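Local coordinates for glycosyl transferase family 9 (Veillonella parvula, PDB 3TOV), which probably transfers a sugar, such as a heptose, from a nucleotide-sugar donor to an acceptor, as a family 9 glycosyltransferase of the GT-B fold, at residues 9-13 with 84-90; 42-48 with 61-67; 51-57 with 162-168. All coordinates share one frame; numbering follows the deposited sequence.

Contact 1: residues 9-13 with 84-90; sequences KRIVV and INAKGKT
Arg10 lays its guanidinium against Lys87 and Gly88, where helix 70-87 ends and the chain turns into strand 92-95 of the Rossmann-like N-terminal domain of a GT-B enzyme. Gly88 CA sits 3.6 Å above one face of the Arg10 guanidinium, toward its rim, while Lys87 CD comes to the edge in its plane. The arginine chain bends at chi3 (119°), which swings the flat group across the aliphatic part of Lys87. No hydrogen bond spans the two segments, and the like charges of Arg10 NH1 and Lys87 NZ stand 4.2 Å apart; Glu61, touching Lys87, may soften this. An alanine in place of Arg10 would probably leave Gly88 CA without the guanidinium face over it and open a gap beside the Lys87 methylenes. Further along the strand Val12 points toward 84-90 and crosses Thr90 at about a right angle. Val12 and Ile84 meet tip to tip, Val12 CG1 lying 4.0 Å from Ile84 CD1. Outside the contact, backbone bonds from Arg10 and Val12 to Ile92 join strand 10-14 to strand 92-95, and Asp91 positions Arg10: its OD2 accepts a hydrogen bond from Arg10 N.

Contact 2: residues 42-48 with 61-67; sequences TYVIDEK and ELIVVDK
Tyr43 bonds to both Glu61 and Ile63, the alternating pattern of a parallel beta pair, here edge strand 61-65 and its neighbour 40-46 in the N-terminal Rossmann-like sheet. Tyr43 N gives its hydrogen to Glu61 O at 2.8 Å, and Ile63 N returns one to Tyr43 O at 2.9 Å, nearly straight at 170°. Further on the ladder slackens: Ile45 N to Ile63 O and Val65 N to Ile45 O are both weak. The short strand axes cross at 21°. Leu62 CA turns a C-H toward Tyr43 O beside the firm bonds; further along, Val44 CA does the same to Ile63 O at 3.2 Å.

Apolar contacts fall on two faces. Val44 and Ile63 run side by side, Val44 CG1 3.9 Å from Ile63 CG1, with Val65 CG1 completing the patch. On the opposite face Tyr43 CB meets Leu62 CD1 at 4.0 Å; chi1 of -159° puts the Tyr43 ring anti to its backbone N, running beside Leu62, its hydroxyl end leading off from strand 61-65.

Charges gather at the C-terminal ends, where Asp46 OD1 and Lys67 NZ form a long salt bridge of 3.9 Å, Lys67 being poorly ordered.

Helix 70-87 lies over the Val44 and Ile63 face, Val80 touching Ile63. Helix 19-23 packs Val22 on Tyr43 and Ile45, Tyr43 OH hydrogen-bonds Thr25 OG1, and strand 10-14 continues the sheet beyond strand 40-46.

Contact 3: residues 51-57 with 162-168; sequences QVMEYNP and IEICEEW
Trp168 N hydrogen-bonds Cys165 O at 3.2 Å, closing the first turn of helix 166-178, and Cys165 and Trp168, at its two ends, both pack on Tyr55 across the contact. The loop 51-57 follows strand 40-46 of the N-terminal Rossmann-like domain of this GT-B fold, and the helix leads into the C-terminal one, which places the contact where the two domains meet.

An aromatic pair lies at its centre. Tyr55 turns an edge toward the face of the six-membered ring of Trp168, offset from its middle, with the centroids 5.2 Å apart and the planes at 84°. Cys165, at the N-cap position, fills the angle between the two rings. Its CB stands over the Tyr55 face, 3.8 Å from the ring centroid in a CH-pi contact, and its SG lies over the centre of the Trp168 ring, on the same side as Tyr55. With chi1 at 75°, Cys165 SG sits between its own backbone N and carbonyl carbon, a torsion that lets the sulfur approach Tyr55 OH as well, obliquely to the ring.

Glu163 meets the loop at two points: its CB packs against Tyr55 O, and its OE1 ends 3.7 Å from Pro57 CG. At the Val52 end of the loop, Ile162 CD1 meets Val52 CG1 at 3.9 Å, and Ile162 CG2 lies against Val52 O. These two residues are buried; helix 19-23 adds Leu19 against Val52 and Ile23 against Ile162.

From the C-terminal domain, Gln279 NE2 bonds Ile162 O, and Pro254 of helix 252-260 touches both Gln51 and Trp168. Glu54 OE2 comes up near the plane of the indole at its edge, whereas Gln51 O approaches obliquely and stops 3.6 Å from Trp168 CH2.

How the contacts relate
Contacts 1 and 2 belong to one sheet, with centres about 14 Å apart, since strands 10-14 and 40-46 are neighbours in it. Ile11 O and Val13 N probably hydrogen-bond Thr42 between them, and helix 70-87 follows strand 61-65 after a short linker. Along the chain both segments of contact 2 fall between those of contact 1. Contact 3 starts in the loop joining the two strands of contact 2, about 15 Å away between centres, and touches it where Met53 packs on Tyr43 and Leu62. Its centre lies about 23 Å from that of contact 1. Contact 1 seats helix 70-87 on inner strand 10-14, contact 2 adds edge strand 61-65, and contact 3 reaches the second domain.

Contact 1: residues 9-13 with 84-90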
loop_
_atom_site.group_PDB
_atom_site.type_symbol
_atom_site.label_atom_id
_atom_site.label_comp_id
_atom_site.label_asym_id
_atom_site.label_seq_id
_atom_site.Cartn_x
_atom_site.Cartn_y
_atom_site.Cartn_z
ATOM N N LYS A 9 -20.731 -18.489 6.197
ATOM C CA LYS A 9 -20.437 -19.029 4.871
ATOM C C LYS A 9 -18.928 -19.197 4.629
ATOM O O LYS A 9 -18.110 -18.526 5.256
ATOM C CB LYS A 9 -21.039 -18.122 3.781
ATOM C CG LYS A 9 -22.497 -17.737 3.969
ATOM C CD LYS A 9 -23.373 -18.965 4.063
ATOM C CE LYS A 9 -24.727 -18.727 3.422
ATOM N NZ LYS A 9 -24.554 -18.307 2.000
ATOM N N ARG A 10 -18.568 -20.097 3.720
ATOM C CA ARG A 10 -17.190 -20.198 3.260
ATOM C C ARG A 10 -17.025 -19.294 2.064
ATOM O O ARG A 10 -17.735 -19.439 1.071
ATOM C CB ARG A 10 -16.837 -21.625 2.856
ATOM C CG ARG A 10 -16.761 -22.588 4.017
ATOM C CD ARG A 10 -16.118 -23.906 3.615
ATOM N NE ARG A 10 -14.906 -24.150 4.391
ATOM C CZ ARG A 10 -13.675 -24.048 3.902
ATOM N NH1 ARG A 10 -13.495 -23.718 2.625
ATOM N NH2 ARG A 10 -12.631 -24.282 4.691
ATOM N N ILE A 11 -16.072 -18.374 2.152
ATOM C CA ILE A 11 -15.933 -17.335 1.145
ATOM C C ILE A 11 -14.512 -17.242 0.605
ATOM O O ILE A 11 -13.544 -17.331 1.358
ATOM C CB ILE A 11 -16.325 -15.978 1.735
ATOM C CG1 ILE A 11 -17.680 -16.077 2.430
ATOM C CG2 ILE A 11 -16.379 -14.926 0.662
ATOM C CD1 ILE A 11 -17.952 -14.928 3.357
ATOM N N VAL A 12 -14.385 -17.069 -0.703
ATOM C CA VAL A 12 -13.076 -16.807 -1.284
ATOM C C VAL A 12 -12.967 -15.394 -1.881
ATOM O O VAL A 12 -13.875 -14.909 -2.559
ATOM C CB VAL A 12 -12.697 -17.863 -2.335
ATOM C CG1 VAL A 12 -11.466 -17.428 -3.109
ATOM C CG2 VAL A 12 -12.443 -19.174 -1.662
ATOM N N VAL A 13 -11.849 -14.731 -1.611
ATOM C CA VAL A 13 -11.585 -13.433 -2.203
ATOM C C VAL A 13 -10.396 -13.569 -3.141
ATOM O O VAL A 13 -9.358 -14.103 -2.771
ATOM C CB VAL A 13 -11.306 -12.370 -1.128
ATOM C CG1 VAL A 13 -11.165 -10.967 -1.749
ATOM C CG2 VAL A 13 -12.418 -12.391 -0.104
ATOM N N ILE A 84 -8.367 -25.062 -3.464
ATOM C CA ILE A 84 -9.446 -24.461 -2.687
ATOM C C ILE A 84 -10.570 -25.453 -2.444
ATOM O O ILE A 84 -11.092 -25.549 -1.339
ATOM C CB ILE A 84 -10.010 -23.218 -3.397
ATOM C CG1 ILE A 84 -9.103 -22.013 -3.153
ATOM C CG2 ILE A 84 -11.412 -22.911 -2.914
ATOM C CD1 ILE A 84 -9.444 -20.817 -4.012
ATOM N N ASN A 85 -10.930 -26.193 -3.489
ATOM C CA ASN A 85 -12.060 -27.122 -3.452
ATOM C C ASN A 85 -11.778 -28.409 -2.691
ATOM O O ASN A 85 -12.686 -29.202 -2.418
ATOM C CB ASN A 85 -12.499 -27.474 -4.871
ATOM C CG ASN A 85 -13.235 -26.346 -5.538
ATOM O OD1 ASN A 85 -13.760 -25.459 -4.866
ATOM N ND2 ASN A 85 -13.280 -26.369 -6.866
ATOM N N ALA A 86 -10.511 -28.628 -2.373
ATOM C CA ALA A 86 -10.145 -29.786 -1.589
ATOM C C ALA A 86 -10.414 -29.484 -0.127
ATOM O O ALA A 86 -10.572 -30.394 0.687
ATOM C CB ALA A 86 -8.692 -30.130 -1.806
ATOM N N LYS A 87 -10.477 -28.196 0.197
ATOM C CA LYS A 87 -10.643 -27.761 1.579
ATOM C C LYS A 87 -12.107 -27.658 2.056
ATOM O O LYS A 87 -12.392 -27.896 3.234
ATOM C CB LYS A 87 -9.909 -26.439 1.797
ATOM C CG LYS A 87 -10.269 -25.717 3.086
ATOM C CD LYS A 87 -9.725 -24.284 3.085
ATOM C CE LYS A 87 -10.191 -23.475 1.863
ATOM N NZ LYS A 87 -9.655 -22.072 1.889
ATOM N N GLY A 88 -13.031 -27.312 1.159
ATOM C CA GLY A 88 -14.422 -27.152 1.552
ATOM C C GLY A 88 -15.291 -26.590 0.448
ATOM O O GLY A 88 -14.783 -26.011 -0.514
ATOM N N LYS A 89 -16.605 -26.764 0.582
ATOM C CA LYS A 89 -17.545 -26.272 -0.426
ATOM C C LYS A 89 -17.798 -24.772 -0.299
ATOM O O LYS A 89 -18.685 -24.321 0.433
ATOM C CB LYS A 89 -18.860 -27.076 -0.445
ATOM C CG LYS A 89 -19.369 -27.569 0.906
ATOM C CD LYS A 89 -20.537 -28.551 0.710
ATOM C CE LYS A 89 -20.971 -29.259 2.005
ATOM N NZ LYS A 89 -21.632 -28.358 3.000
ATOM N N THR A 90 -16.992 -24.015 -1.030
ATOM C CA THR A 90 -17.081 -22.561 -1.082
ATOM C C THR A 90 -18.474 -22.045 -1.469
ATOM O O THR A 90 -19.002 -22.388 -2.520
ATOM C CB THR A 90 -16.046 -22.018 -2.083
ATOM O OG1 THR A 90 -14.721 -22.339 -1.625
ATOM C CG2 THR A 90 -16.203 -20.521 -2.237
#

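Contact 2: residues 42-48 with 61-67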
loop_
_atom_site.group_PDB
_atom_site.type_symbol
_atom_site.label_atom_id
_atom_site.label_comp_id
_atom_site.label_asym_id
_atom_site.label_seq_id
_atom_site.Cartn_x
_atom_site.Cartn_y
_atom_site.Cartn_z
ATOM N N THR A 42 -11.261 -16.985 2.992
ATOM C CA THR A 42 -9.941 -17.284 2.460
ATOM C C THR A 42 -9.533 -16.303 1.352
ATOM O O THR A 42 -10.339 -15.968 0.478
ATOM C CB THR A 42 -9.813 -18.772 2.023
ATOM O OG1 THR A 42 -9.307 -18.845 0.689
ATOM C CG2 THR A 42 -11.163 -19.488 2.101
ATOM N N TYR A 43 -8.280 -15.840 1.425
ATOM C CA TYR A 43 -7.709 -14.844 0.511
ATOM C C TYR A 43 -6.730 -15.462 -0.474
ATOM O O TYR A 43 -6.025 -16.407 -0.147
ATOM C CB TYR A 43 -6.939 -13.810 1.310
ATOM C CG TYR A 43 -6.724 -12.471 0.616
ATOM C CD1 TYR A 43 -7.480 -11.369 0.973
ATOM C CD2 TYR A 43 -5.745 -12.302 -0.363
ATOM C CE1 TYR A 43 -7.297 -10.146 0.380
ATOM C CE2 TYR A 43 -5.552 -11.075 -0.972
ATOM C CZ TYR A 43 -6.339 -9.994 -0.588
ATOM O OH TYR A 43 -6.195 -8.745 -1.154
ATOM N N VAL A 44 -6.658 -14.892 -1.667
ATOM C CA VAL A 44 -5.765 -15.391 -2.698
ATOM C C VAL A 44 -4.945 -14.264 -3.350
ATOM O O VAL A 44 -5.455 -13.553 -4.220
ATOM C CB VAL A 44 -6.571 -16.129 -3.765
ATOM C CG1 VAL A 44 -5.649 -16.806 -4.763
ATOM C CG2 VAL A 44 -7.489 -17.151 -3.100
ATOM N N ILE A 45 -3.686 -14.110 -2.914
ATOM C CA ILE A 45 -2.732 -13.164 -3.519
ATOM C C ILE A 45 -1.739 -13.860 -4.428
ATOM O O ILE A 45 -1.802 -15.074 -4.643
ATOM C CB ILE A 45 -1.790 -12.459 -2.490
ATOM C CG1 ILE A 45 -1.945 -13.042 -1.091
ATOM C CG2 ILE A 45 -1.866 -10.945 -2.579
ATOM C CD1 ILE A 45 -1.244 -14.397 -0.965
ATOM N N ASP A 46 -0.791 -13.059 -4.911
ATOM C CA ASP A 46 0.331 -13.530 -5.705
ATOM C C ASP A 46 1.526 -13.803 -4.794
ATOM O O ASP A 46 1.844 -12.998 -3.922
ATOM C CB ASP A 46 0.668 -12.497 -6.783
ATOM C CG ASP A 46 2.160 -12.291 -6.956
ATOM O OD1 ASP A 46 2.763 -12.911 -7.865
ATOM O OD2 ASP A 46 2.727 -11.496 -6.182
ATOM N N GLU A 47 2.180 -14.943 -5.010
ATOM C CA GLU A 47 3.239 -15.441 -4.134
ATOM C C GLU A 47 4.071 -14.371 -3.414
ATOM O O GLU A 47 4.289 -14.471 -2.210
ATOM C CB GLU A 47 4.150 -16.422 -4.894
ATOM C CG GLU A 47 5.524 -15.863 -5.316
ATOM C CD GLU A 47 5.703 -15.723 -6.833
ATOM O OE1 GLU A 47 5.073 -14.824 -7.440
ATOM O OE2 GLU A 47 6.486 -16.508 -7.418
ATOM N N LYS A 48 4.522 -13.353 -4.144
ATOM C CA LYS A 48 5.449 -12.351 -3.595
ATOM C C LYS A 48 4.874 -11.540 -2.430
ATOM O O LYS A 48 5.488 -11.405 -1.368
ATOM C CB LYS A 48 5.944 -11.409 -4.706
ATOM C CG LYS A 48 6.064 -12.099 -6.063
ATOM C CD LYS A 48 7.144 -11.493 -6.954
ATOM C CE LYS A 48 7.639 -12.511 -8.005
ATOM N NZ LYS A 48 8.751 -11.975 -8.858
ATOM N N GLU A 61 -7.516 -18.239 6.028
ATOM C CA GLU A 61 -6.752 -19.050 5.103
ATOM C C GLU A 61 -6.302 -18.189 3.942
ATOM O O GLU A 61 -7.115 -17.547 3.281
ATOM C CB GLU A 61 -7.605 -20.212 4.591
ATOM C CG GLU A 61 -6.827 -21.489 4.314
ATOM C CD GLU A 61 -6.998 -22.536 5.415
ATOM O OE1 GLU A 61 -6.018 -22.810 6.143
ATOM O OE2 GLU A 61 -8.110 -23.096 5.550
ATOM N N LEU A 62 -4.993 -18.198 3.706
ATOM C CA LEU A 62 -4.351 -17.430 2.649
ATOM C C LEU A 62 -3.615 -18.373 1.699
ATOM O O LEU A 62 -2.778 -19.177 2.128
ATOM C CB LEU A 62 -3.363 -16.446 3.279
ATOM C CG LEU A 62 -2.354 -15.709 2.403
ATOM C CD1 LEU A 62 -3.093 -14.933 1.374
ATOM C CD2 LEU A 62 -1.520 -14.794 3.253
ATOM N N ILE A 63 -3.934 -18.285 0.412
ATOM C CA ILE A 63 -3.331 -19.164 -0.590
ATOM C C ILE A 63 -2.740 -18.335 -1.729
ATOM O O ILE A 63 -3.425 -17.472 -2.289
ATOM C CB ILE A 63 -4.349 -20.218 -1.138
ATOM C CG1 ILE A 63 -4.714 -19.940 -2.588
ATOM C CG2 ILE A 63 -5.621 -20.304 -0.274
ATOM C CD1 ILE A 63 -5.687 -20.953 -3.127
ATOM N N VAL A 64 -1.470 -18.579 -2.059
ATOM C CA VAL A 64 -0.744 -17.708 -2.988
ATOM C C VAL A 64 -0.620 -18.314 -4.384
ATOM O O VAL A 64 -0.954 -19.471 -4.573
ATOM C CB VAL A 64 0.647 -17.362 -2.433
ATOM C CG1 VAL A 64 0.651 -17.548 -0.937
ATOM C CG2 VAL A 64 1.712 -18.235 -3.072
ATOM N N VAL A 65 -0.173 -17.533 -5.367
ATOM C CA VAL A 65 0.076 -18.069 -6.713
ATOM C C VAL A 65 1.327 -17.473 -7.362
ATOM O O VAL A 65 1.685 -16.337 -7.070
ATOM C CB VAL A 65 -1.121 -17.832 -7.678
ATOM C CG1 VAL A 65 -2.417 -17.727 -6.921
ATOM C CG2 VAL A 65 -0.881 -16.584 -8.516
ATOM N N ASP A 66 1.977 -18.227 -8.250
ATOM C CA ASP A 66 3.108 -17.697 -9.018
ATOM C C ASP A 66 2.711 -17.348 -10.442
ATOM O O ASP A 66 1.573 -17.571 -10.846
ATOM C CB ASP A 66 4.270 -18.689 -9.054
ATOM C CG ASP A 66 4.645 -19.194 -7.682
ATOM O OD1 ASP A 66 3.721 -19.563 -6.921
ATOM O OD2 ASP A 66 5.854 -19.212 -7.363
ATOM N N LYS A 67 3.653 -16.807 -11.207
ATOM C CA LYS A 67 3.390 -16.489 -12.608
ATOM C C LYS A 67 4.631 -16.046 -13.376
ATOM O O LYS A 67 5.637 -15.634 -12.793
ATOM C CB LYS A 67 2.283 -15.432 -12.735
ATOM C CG LYS A 67 2.348 -14.315 -11.701
ATOM C CD LYS A 67 3.602 -13.476 -11.855
ATOM C CE LYS A 67 3.738 -12.492 -10.710
ATOM N NZ LYS A 67 4.996 -11.706 -10.802
#

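Contact 3: residues 51-57 with 162-168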
loop_
_atom_site.group_PDB
_atom_site.type_symbol
_atom_site.label_atom_id
_atom_site.label_comp_id
_atom_site.label_asym_id
_atom_site.label_seq_id
_atom_site.Cartn_x
_atom_site.Cartn_y
_atom_site.Cartn_z
ATOM N N GLN A 51 3.806 -12.071 2.379
ATOM C CA GLN A 51 4.123 -11.698 3.758
ATOM C C GLN A 51 3.198 -10.581 4.257
ATOM O O GLN A 51 3.075 -10.332 5.454
ATOM C CB GLN A 51 5.584 -11.291 3.897
ATOM C CG GLN A 51 6.495 -11.946 2.897
ATOM C CD GLN A 51 7.951 -11.879 3.325
ATOM O OE1 GLN A 51 8.258 -11.895 4.515
ATOM N NE2 GLN A 51 8.852 -11.795 2.354
ATOM N N VAL A 52 2.537 -9.918 3.322
ATOM C CA VAL A 52 1.634 -8.819 3.635
ATOM C C VAL A 52 0.342 -9.274 4.343
ATOM O O VAL A 52 -0.214 -8.568 5.195
ATOM C CB VAL A 52 1.287 -8.069 2.347
ATOM C CG1 VAL A 52 0.046 -7.218 2.534
ATOM C CG2 VAL A 52 2.482 -7.244 1.912
HETATM N N MSE A 53 -0.121 -10.468 3.996
HETATM C CA MSE A 53 -1.382 -10.954 4.517
HETATM C C MSE A 53 -1.217 -12.088 5.529
HETATM O O MSE A 53 -2.123 -12.343 6.321
HETATM C CB MSE A 53 -2.282 -11.393 3.367
HETATM C CG MSE A 53 -3.764 -11.268 3.676
HETATM SE SE MSE A 53 -4.357 -9.418 3.729
HETATM C CE MSE A 53 -4.267 -9.010 1.845
ATOM N N GLU A 54 -0.066 -12.755 5.500
ATOM C CA GLU A 54 0.177 -13.917 6.350
ATOM C C GLU A 54 -0.563 -13.801 7.672
ATOM O O GLU A 54 -1.648 -14.355 7.862
ATOM C CB GLU A 54 1.669 -14.068 6.640
ATOM C CG GLU A 54 2.395 -15.048 5.755
ATOM C CD GLU A 54 3.858 -15.165 6.140
ATOM O OE1 GLU A 54 4.153 -15.614 7.273
ATOM O OE2 GLU A 54 4.717 -14.789 5.313
ATOM N N TYR A 55 0.054 -13.083 8.594
ATOM C CA TYR A 55 -0.584 -12.751 9.848
ATOM C C TYR A 55 -1.561 -11.623 9.548
ATOM O O TYR A 55 -1.172 -10.567 9.037
ATOM C CB TYR A 55 0.480 -12.341 10.867
ATOM C CG TYR A 55 1.696 -13.252 10.834
ATOM C CD1 TYR A 55 1.866 -14.261 11.772
ATOM C CD2 TYR A 55 2.664 -13.112 9.848
ATOM C CE1 TYR A 55 2.974 -15.099 11.735
ATOM C CE2 TYR A 55 3.772 -13.938 9.802
ATOM C CZ TYR A 55 3.925 -14.933 10.746
ATOM O OH TYR A 55 5.032 -15.755 10.699
ATOM N N ASN A 56 -2.838 -11.880 9.812
ATOM C CA ASN A 56 -3.907 -10.920 9.559
ATOM C C ASN A 56 -5.196 -11.419 10.160
ATOM O O ASN A 56 -5.672 -12.503 9.818
ATOM C CB ASN A 56 -4.128 -10.679 8.073
ATOM C CG ASN A 56 -5.220 -9.659 7.817
ATOM O OD1 ASN A 56 -6.392 -10.003 7.781
ATOM N ND2 ASN A 56 -4.840 -8.390 7.664
ATOM N N PRO A 57 -5.784 -10.612 11.038
ATOM C CA PRO A 57 -6.830 -11.020 11.981
ATOM C C PRO A 57 -8.129 -11.416 11.295
ATOM O O PRO A 57 -8.886 -12.229 11.825
ATOM C CB PRO A 57 -7.044 -9.762 12.830
ATOM C CG PRO A 57 -5.856 -8.866 12.532
ATOM C CD PRO A 57 -5.497 -9.175 11.120
ATOM N N ILE A 162 -1.132 -3.960 8.366
ATOM C CA ILE A 162 -0.356 -5.157 8.112
ATOM C C ILE A 162 0.134 -5.649 9.442
ATOM O O ILE A 162 0.760 -4.899 10.197
ATOM C CB ILE A 162 0.825 -4.926 7.192
ATOM C CG1 ILE A 162 0.334 -4.480 5.818
ATOM C CG2 ILE A 162 1.616 -6.213 7.052
ATOM C CD1 ILE A 162 1.431 -4.388 4.777
ATOM N N GLU A 163 -0.192 -6.901 9.744
ATOM C CA GLU A 163 0.129 -7.475 11.036
ATOM C C GLU A 163 1.525 -8.019 10.916
ATOM O O GLU A 163 1.784 -8.831 10.031
ATOM C CB GLU A 163 -0.848 -8.598 11.362
ATOM C CG GLU A 163 -0.891 -8.987 12.815
ATOM C CD GLU A 163 -1.452 -7.887 13.685
ATOM O OE1 GLU A 163 -2.617 -8.013 14.127
ATOM O OE2 GLU A 163 -0.723 -6.895 13.925
ATOM N N ILE A 164 2.434 -7.541 11.765
ATOM C CA ILE A 164 3.819 -8.010 11.728
ATOM C C ILE A 164 4.064 -8.924 12.916
ATOM O O ILE A 164 3.507 -8.717 13.990
ATOM C CB ILE A 164 4.864 -6.853 11.728
ATOM C CG1 ILE A 164 5.012 -6.239 13.122
ATOM C CG2 ILE A 164 4.523 -5.790 10.690
ATOM C CD1 ILE A 164 5.959 -5.064 13.161
ATOM N N CYS A 165 4.887 -9.944 12.723
ATOM C CA CYS A 165 5.121 -10.905 13.789
ATOM C C CYS A 165 6.437 -10.657 14.512
ATOM O O CYS A 165 7.227 -9.783 14.138
ATOM C CB CYS A 165 5.102 -12.329 13.244
ATOM S SG CYS A 165 6.587 -12.770 12.328
ATOM N N GLU A 166 6.666 -11.457 15.545
ATOM C CA GLU A 166 7.857 -11.337 16.374
ATOM C C GLU A 166 9.151 -11.338 15.566
ATOM O O GLU A 166 9.949 -10.403 15.651
ATOM C CB GLU A 166 7.895 -12.467 17.401
ATOM C CG GLU A 166 9.071 -12.375 18.344
ATOM C CD GLU A 166 9.210 -10.986 18.931
ATOM O OE1 GLU A 166 8.165 -10.346 19.194
ATOM O OE2 GLU A 166 10.362 -10.529 19.114
ATOM N N GLU A 167 9.352 -12.398 14.790
ATOM C CA GLU A 167 10.599 -12.593 14.064
ATOM C C GLU A 167 10.983 -11.358 13.253
ATOM O O GLU A 167 12.165 -11.099 13.029
ATOM C CB GLU A 167 10.506 -13.825 13.160
ATOM C CG GLU A 167 11.814 -14.607 13.028
ATOM C CD GLU A 167 12.399 -14.553 11.624
ATOM O OE1 GLU A 167 11.900 -15.284 10.737
ATOM O OE2 GLU A 167 13.360 -13.783 11.407
ATOM N N TRP A 168 9.984 -10.592 12.825
ATOM C CA TRP A 168 10.229 -9.393 12.033
ATOM C C TRP A 168 10.637 -8.219 12.901
ATOM O O TRP A 168 11.551 -7.483 12.553
ATOM C CB TRP A 168 9.001 -9.039 11.212
ATOM C CG TRP A 168 8.698 -10.062 10.192
ATOM C CD1 TRP A 168 9.570 -10.955 9.650
ATOM C CD2 TRP A 168 7.427 -10.324 9.591
ATOM N NE1 TRP A 168 8.925 -11.754 8.741
ATOM C CE2 TRP A 168 7.606 -11.387 8.686
ATOM C CE3 TRP A 168 6.157 -9.759 9.724
ATOM C CZ2 TRP A 168 6.564 -11.896 7.919
ATOM C CZ3 TRP A 168 5.126 -10.265 8.962
ATOM C CH2 TRP A 168 5.335 -11.323 8.071
#